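Local coordinates for protein polysaccharide Lyase Family 6 (Bacteroides cellulosilyticus, PDB 6QPS) that probably cleaves mannuronic acid-rich stretches of the polysaccharide alginate, as a calcium-binding lyase of polysaccharide lyase family 6, at residues Gly314-Val319 / Ser356-Ser361; Ile293-Gln298 / His340-Val345. One frame throughout, in Å; residues are numbered along the deposited sequence.

Read from the N terminus, the four segments alternate between the contacts, so the contacts cross. Ile293-Gln298 ends one strand of the parallel beta-helix; Gly314-Val319 follows a coil later on the neighbouring strand of the same face. After a long excursion the chain returns at His340-Val345, where contact 2 closes its loop against the first segment. It then runs through strand 345-353 and arrives at Ser356-Ser361, where contact 1 closes the second loop onto strand 313-318. That strand joins the two contacts: probable backbone hydrogen bonds link Ile293 and Ile295 with Gly314 and Leu316, and Val342 packs on Arg318. The contact centres are about 10 Å apart.

Contact 1: Gly314-Val319 / Ser356-Ser361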
ATOM      1  N   GLY A 314      -6.888  -4.425 -15.886  1.00  9.96           N
ATOM      2  CA  GLY A 314      -6.907  -2.994 -15.617  1.00  9.08           C
ATOM      3  C   GLY A 314      -7.897  -2.682 -14.510  1.00  8.51           C
ATOM      4  O   GLY A 314      -7.566  -2.017 -13.522  1.00  9.58           O
ATOM      5  N   LEU A 315      -9.120  -3.186 -14.671  1.00  9.18           N
ATOM      6  CA  LEU A 315     -10.172  -3.156 -13.657  1.00  8.34           C
ATOM      7  C   LEU A 315     -10.764  -4.551 -13.588  1.00 10.24           C
ATOM      8  O   LEU A 315     -11.122  -5.112 -14.623  1.00  9.78           O
ATOM      9  CB  LEU A 315     -11.299  -2.188 -14.038  1.00 10.12           C
ATOM     10  CG  LEU A 315     -12.471  -2.174 -13.050  1.00  9.50           C
ATOM     11  CD1 LEU A 315     -12.135  -1.556 -11.710  1.00 10.87           C
ATOM     12  CD2 LEU A 315     -13.659  -1.448 -13.710  1.00 11.66           C
ATOM     13  N   LEU A 316     -10.908  -5.100 -12.385  1.00  9.91           N
ATOM     14  CA  LEU A 316     -11.616  -6.356 -12.181  1.00  9.17           C
ATOM     15  C   LEU A 316     -12.724  -6.128 -11.162  1.00  9.30           C
ATOM     16  O   LEU A 316     -12.459  -5.607 -10.071  1.00 11.22           O
ATOM     17  CB  LEU A 316     -10.651  -7.448 -11.715  1.00 11.52           C
ATOM     18  CG  LEU A 316     -11.178  -8.888 -11.727  1.00 14.50           C
ATOM     19  CD1 LEU A 316     -10.025  -9.884 -11.903  1.00 15.49           C
ATOM     20  CD2 LEU A 316     -11.978  -9.203 -10.471  1.00 14.82           C
ATOM     21  N   VAL A 317     -13.958  -6.492 -11.528  1.00  8.78           N
ATOM     22  CA  VAL A 317     -15.114  -6.418 -10.629  1.00  9.02           C
ATOM     23  C   VAL A 317     -15.628  -7.847 -10.431  1.00  9.47           C
ATOM     24  O   VAL A 317     -16.122  -8.476 -11.372  1.00 11.39           O
ATOM     25  CB  VAL A 317     -16.212  -5.480 -11.150  1.00  8.74           C
ATOM     26  CG1 VAL A 317     -17.378  -5.423 -10.142  1.00 10.10           C
ATOM     27  CG2 VAL A 317     -15.658  -4.077 -11.396  1.00 10.27           C
ATOM     28  N   ARG A 318     -15.508  -8.362  -9.210  1.00  9.84           N
ATOM     29  CA  ARG A 318     -15.692  -9.779  -8.937  1.00  9.79           C
ATOM     30  C   ARG A 318     -17.107 -10.087  -8.451  1.00 10.92           C
ATOM     31  O   ARG A 318     -17.755  -9.258  -7.802  1.00 10.15           O
ATOM     32  CB  ARG A 318     -14.711 -10.209  -7.849  1.00 10.00           C
ATOM     33  CG  ARG A 318     -14.418 -11.715  -7.812  1.00 11.51           C
ATOM     34  CD  ARG A 318     -13.756 -12.144  -6.504  1.00 10.66           C
ATOM     35  NE  ARG A 318     -13.341 -13.562  -6.484  1.00 11.88           N
ATOM     36  CZ  ARG A 318     -14.131 -14.585  -6.192  1.00 12.67           C
ATOM     37  NH1 ARG A 318     -15.411 -14.392  -5.895  1.00 13.91           N
ATOM     38  NH2 ARG A 318     -13.642 -15.817  -6.208  1.00 15.97           N
ATOM     39  N   VAL A 319     -17.572 -11.306  -8.735  1.00 11.29           N
ATOM     40  CA  VAL A 319     -18.744 -11.824  -8.028  1.00 11.11           C
ATOM     41  C   VAL A 319     -18.376 -12.068  -6.570  1.00 12.79           C
ATOM     42  O   VAL A 319     -17.199 -12.192  -6.211  1.00 12.27           O
ATOM     43  CB  VAL A 319     -19.296 -13.112  -8.665  1.00 12.04           C
ATOM     44  CG1 VAL A 319     -19.716 -12.879 -10.099  1.00 13.40           C
ATOM     45  CG2 VAL A 319     -18.283 -14.271  -8.562  1.00 16.10           C
ATOM     46  N   SER A 356      -7.095  -3.954 -19.474  1.00 10.47           N
ATOM     47  CA  SER A 356      -8.378  -4.625 -19.682  1.00 10.22           C
ATOM     48  C   SER A 356      -9.459  -4.193 -18.673  1.00 10.04           C
ATOM     49  O   SER A 356      -9.187  -3.681 -17.571  1.00 10.49           O
ATOM     50  CB  SER A 356      -8.204  -6.134 -19.530  1.00 11.08           C
ATOM     51  OG  SER A 356      -8.036  -6.408 -18.140  1.00 13.25           O
ATOM     52  N   LEU A 357     -10.715  -4.466 -19.054  1.00 10.05           N
ATOM     53  CA  LEU A 357     -11.874  -4.418 -18.155  1.00 10.32           C
ATOM     54  C   LEU A 357     -12.393  -5.845 -18.036  1.00  8.96           C
ATOM     55  O   LEU A 357     -12.723  -6.463 -19.051  1.00 10.45           O
ATOM     56  CB  LEU A 357     -12.974  -3.509 -18.712  1.00 10.39           C
ATOM     57  CG  LEU A 357     -12.571  -2.058 -18.938  1.00 10.00           C
ATOM     58  CD1 LEU A 357     -13.719  -1.296 -19.626  1.00 13.72           C
ATOM     59  CD2 LEU A 357     -12.151  -1.355 -17.675  1.00 11.57           C
ATOM     60  N   GLU A 358     -12.494  -6.360 -16.806  1.00 10.31           N
ATOM     61  CA  GLU A 358     -12.949  -7.727 -16.574  1.00 11.09           C
ATOM     62  C   GLU A 358     -14.075  -7.668 -15.551  1.00 10.96           C
ATOM     63  O   GLU A 358     -13.830  -7.340 -14.384  1.00 11.43           O
ATOM     64  CB  GLU A 358     -11.788  -8.595 -16.077  1.00 14.52           C
ATOM     65  CG  GLU A 358     -12.166 -10.022 -15.826  1.00 17.44           C
ATOM     66  CD  GLU A 358     -10.983 -10.886 -15.397  1.00 23.21           C
ATOM     67  OE1 GLU A 358      -9.817 -10.628 -15.807  1.00 23.14           O
ATOM     68  OE2 GLU A 358     -11.238 -11.839 -14.634  1.00 18.61           O
ATOM     69  N   LEU A 359     -15.294  -7.967 -15.991  1.00 11.59           N
ATOM     70  CA  LEU A 359     -16.490  -7.732 -15.186  1.00 11.71           C
ATOM     71  C   LEU A 359     -17.252  -9.028 -14.963  1.00 11.40           C
ATOM     72  O   LEU A 359     -17.708  -9.662 -15.921  1.00 12.23           O
ATOM     73  CB  LEU A 359     -17.408  -6.713 -15.866  1.00 13.23           C
ATOM     74  CG  LEU A 359     -16.741  -5.435 -16.363  1.00 15.03           C
ATOM     75  CD1 LEU A 359     -17.771  -4.548 -17.073  1.00 16.82           C
ATOM     76  CD2 LEU A 359     -16.051  -4.705 -15.206  1.00 12.33           C
ATOM     77  N   GLY A 360     -17.440  -9.395 -13.696  1.00 11.96           N
ATOM     78  CA  GLY A 360     -18.257 -10.542 -13.361  1.00 13.39           C
ATOM     79  C   GLY A 360     -17.540 -11.863 -13.178  1.00 13.12           C
ATOM     80  O   GLY A 360     -18.208 -12.891 -13.033  1.00 15.66           O
ATOM     81  N   SER A 361     -16.212 -11.870 -13.157  1.00 13.44           N
ATOM     82  CA  SER A 361     -15.485 -13.111 -12.967  1.00 13.45           C
ATOM     83  C   SER A 361     -15.429 -13.488 -11.483  1.00 12.95           C
ATOM     84  O   SER A 361     -15.831 -12.723 -10.602  1.00 13.35           O
ATOM     85  CB  SER A 361     -14.071 -12.980 -13.521  1.00 15.14           C
ATOM     86  OG  SER A 361     -13.392 -11.926 -12.895  1.00 16.32           O
TER
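Leu316 and Glu358 stand side by side on one face of two parallel strands and point the same way, with the leucine CD1 3.6 Å from Glu358 OE2. The glutamate places CG anti to its own N (chi1 -179°) and continues extended, which carries its carboxylate alongside the leucine's methyl group. From three residues further along, past the corner at Gly360, Ser361 OG donates to Glu358 OE2 at 2.8 Å, reaching the anti side of the carboxylate, 21° out of its plane. Serine is short enough for this bond while its hydroxyl also lies against Leu316 CD2. With an alanine in place of Glu358, the Ser361 hydroxyl would probably lose its acceptor and Leu316 the flank along which it lies.

On the other face the two strands meet through aliphatic side chains alone. Leu315 CB meets Leu357 CD2 at 3.8 Å, and the Val317 and Leu359 side chains cross obliquely, CG2 of the valine 3.9 Å from CD2 of the leucine; neighbouring Phe352, Phe373 and Phe397 extend this packing within the beta-helix. Small residues serve the corners. A side chain at Gly314 would run into Ser356 O, and Gly314 N bonds Ser356 OG at 3.2 Å; at Gly360 the positive phi (94°) would press a CB against the preceding carbonyl. Beyond this turn Val319 N reaches Ser361 O at 2.9 Å, while Arg318 holds Val319 O and Arg363 O through NH1 and makes a cation-pi contact with Tyr339.

Backbone bonds such as Val317 N to Glu358 O (3.0 Å) thus hold two successive coils in register, and the chemistry divides by face: apolar contacts inside, a partly exposed carboxylate and hydroxyl outside.

Contact 2: Ile293-Gln298 / His340-Val345; sequences IRIINQ and HRVENV
Val342 fills the tight part of this contact by straddling the end of strand 291-295. Its CG2 lies 3.5 Å from Ile295 O and also touches Ile296 CA, while CG1 meets Ile295 CG2 at 3.9 Å, the two side chains crossing at about a right angle. A valine suits the place, since its two methyls divide the work between backbone and side chain. Next to them Asn297 N donates to His340 O at 3.0 Å, from 36° above the carbonyl plane, and Val342 CA sends a nearly straight C-H contact to Asn297 O (3.2 Å). The positive phi of Asn297 (71°) is unusual for a residue with a side chain. Its CG, anti to the carbonyl carbon, brings OD1 within 3.5 Å of His340 CB, with amide and ring planes only 27° apart. A water bonded to Asn297 OD1 also lies in the plane of the His340 ring, 2.8 Å from ND1, and Arg270 O takes the amide nitrogen ND2.

The other side is looser at its polar ends. Gln298 CB lies 3.1 Å from Glu343 O and the two side chains run alongside each other, but Gln298 NE2 and Glu343 OE2 stay 3.7 Å apart, and a second water spans Gln298 NE2 and Arg341 O. All three side chains have partners elsewhere: Gln298 OE1 with Arg324, Glu343 with Arg369 and Arg341 with Glu323, the last two as salt bridges.

In the parallel beta-helix, strand 291-295 lies between strands 266-271 and 313-318, and the loop covering its end leads directly into strand 345-353. Ile296 packs on Arg270 and Arg318, its side chain about 7 Å from that of the calcium ligand Glu244.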
ATOM      1  N   ILE A 293      -6.805  -2.057 -10.614  1.00  8.08           N
ATOM      2  CA  ILE A 293      -7.663  -1.987  -9.425  1.00  8.26           C
ATOM      3  C   ILE A 293      -8.600  -3.179  -9.427  1.00  7.65           C
ATOM      4  O   ILE A 293      -9.287  -3.437 -10.422  1.00  8.19           O
ATOM      5  CB  ILE A 293      -8.451  -0.664  -9.363  1.00  8.89           C
ATOM      6  CG1 ILE A 293      -7.486   0.504  -9.238  1.00  8.62           C
ATOM      7  CG2 ILE A 293      -9.422  -0.659  -8.189  1.00  9.73           C
ATOM      8  CD1 ILE A 293      -8.089   1.894  -9.485  1.00  9.03           C
ATOM      9  N   ARG A 294      -8.620  -3.914  -8.321  1.00  9.44           N
ATOM     10  CA  ARG A 294      -9.506  -5.061  -8.135  1.00  8.20           C
ATOM     11  C   ARG A 294     -10.572  -4.722  -7.101  1.00  8.85           C
ATOM     12  O   ARG A 294     -10.240  -4.330  -5.970  1.00  9.38           O
ATOM     13  CB  ARG A 294      -8.714  -6.298  -7.703  1.00 10.14           C
ATOM     14  CG  ARG A 294      -9.503  -7.580  -7.545  1.00 12.61           C
ATOM     15  CD  ARG A 294      -8.697  -8.799  -7.987  1.00 16.02           C
ATOM     16  NE  ARG A 294      -7.465  -9.035  -7.247  1.00 18.58           N
ATOM     17  CZ  ARG A 294      -7.340  -9.907  -6.241  1.00 21.52           C
ATOM     18  NH1 ARG A 294      -8.385 -10.604  -5.831  1.00 19.23           N
ATOM     19  NH2 ARG A 294      -6.161 -10.090  -5.652  1.00 21.93           N
ATOM     20  N   ILE A 295     -11.841  -4.892  -7.481  1.00  8.51           N
ATOM     21  CA  ILE A 295     -13.001  -4.504  -6.676  1.00  8.06           C
ATOM     22  C   ILE A 295     -13.778  -5.742  -6.212  1.00  8.68           C
ATOM     23  O   ILE A 295     -14.281  -6.518  -7.040  1.00  9.07           O
ATOM     24  CB  ILE A 295     -13.917  -3.557  -7.468  1.00  8.92           C
ATOM     25  CG1 ILE A 295     -13.182  -2.280  -7.852  1.00  9.85           C
ATOM     26  CG2 ILE A 295     -15.192  -3.281  -6.666  1.00  9.22           C
ATOM     27  CD1 ILE A 295     -12.724  -1.442  -6.673  1.00 10.52           C
ATOM     28  N   ILE A 296     -13.838  -5.908  -4.879  1.00  8.84           N
ATOM     29  CA  ILE A 296     -14.684  -6.821  -4.115  1.00  8.25           C
ATOM     30  C   ILE A 296     -15.324  -5.912  -3.051  1.00  8.09           C
ATOM     31  O   ILE A 296     -14.846  -4.802  -2.796  1.00  7.83           O
ATOM     32  CB  ILE A 296     -13.823  -7.953  -3.480  1.00  9.22           C
ATOM     33  CG1 ILE A 296     -13.046  -8.696  -4.578  1.00  9.40           C
ATOM     34  CG2 ILE A 296     -14.627  -8.951  -2.639  1.00  8.90           C
ATOM     35  CD1 ILE A 296     -11.760  -9.299  -4.081  1.00 12.59           C
ATOM     36  N   ASN A 297     -16.449  -6.347  -2.459  1.00  8.98           N
ATOM     37  CA  ASN A 297     -17.113  -5.598  -1.378  1.00  8.40           C
ATOM     38  C   ASN A 297     -17.802  -4.313  -1.851  1.00  8.21           C
ATOM     39  O   ASN A 297     -17.940  -4.078  -3.051  1.00  8.73           O
ATOM     40  CB  ASN A 297     -16.145  -5.301  -0.226  1.00  8.07           C
ATOM     41  CG  ASN A 297     -15.208  -6.452   0.065  1.00  8.61           C
ATOM     42  OD1 ASN A 297     -15.596  -7.414   0.674  1.00  9.22           O
ATOM     43  ND2 ASN A 297     -13.972  -6.363  -0.413  1.00  9.05           N
ATOM     44  N   GLN A 298     -18.312  -3.503  -0.920  1.00  8.39           N
ATOM     45  CA  GLN A 298     -19.259  -2.470  -1.311  1.00  8.14           C
ATOM     46  C   GLN A 298     -18.814  -1.056  -0.982  1.00  7.86           C
ATOM     47  O   GLN A 298     -17.970  -0.817  -0.120  1.00  8.30           O
ATOM     48  CB  GLN A 298     -20.657  -2.740  -0.734  1.00 12.03           C
ATOM     49  CG  GLN A 298     -20.765  -2.750   0.759  1.00 13.92           C
ATOM     50  CD  GLN A 298     -22.212  -2.983   1.256  1.00 11.34           C
ATOM     51  OE1 GLN A 298     -22.806  -2.097   1.828  1.00 15.81           O
ATOM     52  NE2 GLN A 298     -22.740  -4.176   1.051  1.00 13.92           N
ATOM     53  N   HIS A 340     -17.151 -10.972  -0.753  1.00 10.76           N
ATOM     54  CA  HIS A 340     -18.437 -10.353  -0.464  1.00 10.27           C
ATOM     55  C   HIS A 340     -18.918  -9.520  -1.645  1.00 10.45           C
ATOM     56  O   HIS A 340     -18.122  -8.880  -2.351  1.00 10.02           O
ATOM     57  CB  HIS A 340     -18.354  -9.572   0.849  1.00 11.23           C
ATOM     58  CG  HIS A 340     -18.020 -10.448   2.012  1.00 11.71           C
ATOM     59  ND1 HIS A 340     -16.726 -10.837   2.298  1.00 11.72           N
ATOM     60  CD2 HIS A 340     -18.814 -11.070   2.915  1.00 11.59           C
ATOM     61  CE1 HIS A 340     -16.738 -11.621   3.362  1.00 12.05           C
ATOM     62  NE2 HIS A 340     -17.993 -11.795   3.745  1.00 11.33           N
ATOM     63  N   ARG A 341     -20.241  -9.550  -1.854  1.00  9.11           N
ATOM     64  CA  ARG A 341     -20.851  -8.933  -3.030  1.00  8.30           C
ATOM     65  C   ARG A 341     -20.370  -7.500  -3.279  1.00  8.44           C
ATOM     66  O   ARG A 341     -20.273  -6.670  -2.362  1.00  9.90           O
ATOM     67  CB  ARG A 341     -22.380  -8.931  -2.887  1.00 10.15           C
ATOM     68  CG  ARG A 341     -23.105  -8.546  -4.170  1.00 10.54           C
ATOM     69  CD  ARG A 341     -24.582  -8.178  -3.927  1.00 13.05           C
ATOM     70  NE  ARG A 341     -25.450  -9.283  -3.551  1.00 12.84           N
ATOM     71  CZ  ARG A 341     -26.162 -10.033  -4.400  1.00 12.86           C
ATOM     72  NH1 ARG A 341     -26.082  -9.841  -5.707  1.00 13.72           N
ATOM     73  NH2 ARG A 341     -26.955 -10.978  -3.934  1.00 14.83           N
ATOM     74  N   VAL A 342     -20.090  -7.198  -4.542  1.00  8.17           N
ATOM     75  CA  VAL A 342     -19.843  -5.829  -4.958  1.00  8.60           C
ATOM     76  C   VAL A 342     -21.182  -5.117  -5.105  1.00  9.92           C
ATOM     77  O   VAL A 342     -22.027  -5.529  -5.904  1.00 10.91           O
ATOM     78  CB  VAL A 342     -19.046  -5.774  -6.266  1.00  7.47           C
ATOM     79  CG1 VAL A 342     -18.957  -4.335  -6.763  1.00  8.09           C
ATOM     80  CG2 VAL A 342     -17.645  -6.373  -6.088  1.00  9.10           C
ATOM     81  N   GLU A 343     -21.373  -4.030  -4.363  1.00 10.02           N
ATOM     82  CA  GLU A 343     -22.554  -3.201  -4.589  1.00  9.33           C
ATOM     83  C   GLU A 343     -22.222  -1.748  -4.282  1.00  8.40           C
ATOM     84  O   GLU A 343     -21.357  -1.452  -3.451  1.00  8.99           O
ATOM     85  CB  GLU A 343     -23.863  -3.635  -3.903  1.00 19.51           C
ATOM     86  CG  GLU A 343     -23.777  -4.272  -2.593  1.00 18.70           C
ATOM     87  CD  GLU A 343     -25.133  -4.835  -2.121  1.00 15.09           C
ATOM     88  OE1 GLU A 343     -26.200  -4.415  -2.610  1.00 14.42           O
ATOM     89  OE2 GLU A 343     -25.144  -5.707  -1.239  1.00 17.47           O
ATOM     90  N   ASN A 344     -22.930  -0.849  -4.956  1.00  9.91           N
ATOM     91  CA  ASN A 344     -22.888   0.587  -4.659  1.00  9.85           C
ATOM     92  C   ASN A 344     -21.488   1.161  -4.843  1.00 10.21           C
ATOM     93  O   ASN A 344     -20.951   1.841  -3.968  1.00 10.24           O
ATOM     94  CB  ASN A 344     -23.432   0.893  -3.261  1.00 10.36           C
ATOM     95  CG  ASN A 344     -24.698   0.136  -2.963  1.00  9.74           C
ATOM     96  OD1 ASN A 344     -25.633   0.079  -3.779  1.00 10.09           O
ATOM     97  ND2 ASN A 344     -24.766  -0.447  -1.779  1.00  9.46           N
ATOM     98  N   VAL A 345     -20.892   0.880  -5.996  1.00  8.52           N
ATOM     99  CA  VAL A 345     -19.535   1.303  -6.318  1.00  7.81           C
ATOM    100  C   VAL A 345     -19.611   2.267  -7.500  1.00  8.77           C
ATOM    101  O   VAL A 345     -20.227   1.952  -8.530  1.00 10.48           O
ATOM    102  CB  VAL A 345     -18.621   0.100  -6.646  1.00  8.51           C
ATOM    103  CG1 VAL A 345     -17.262   0.566  -7.146  1.00  9.53           C
ATOM    104  CG2 VAL A 345     -18.437  -0.810  -5.419  1.00  8.44           C
TER
HETATM  105  O   HOH W   1     -14.387  -9.970   1.012  1.00 10.49           O
HETATM  106  O   HOH W   2     -21.228  -6.689   0.147  1.00 14.85           O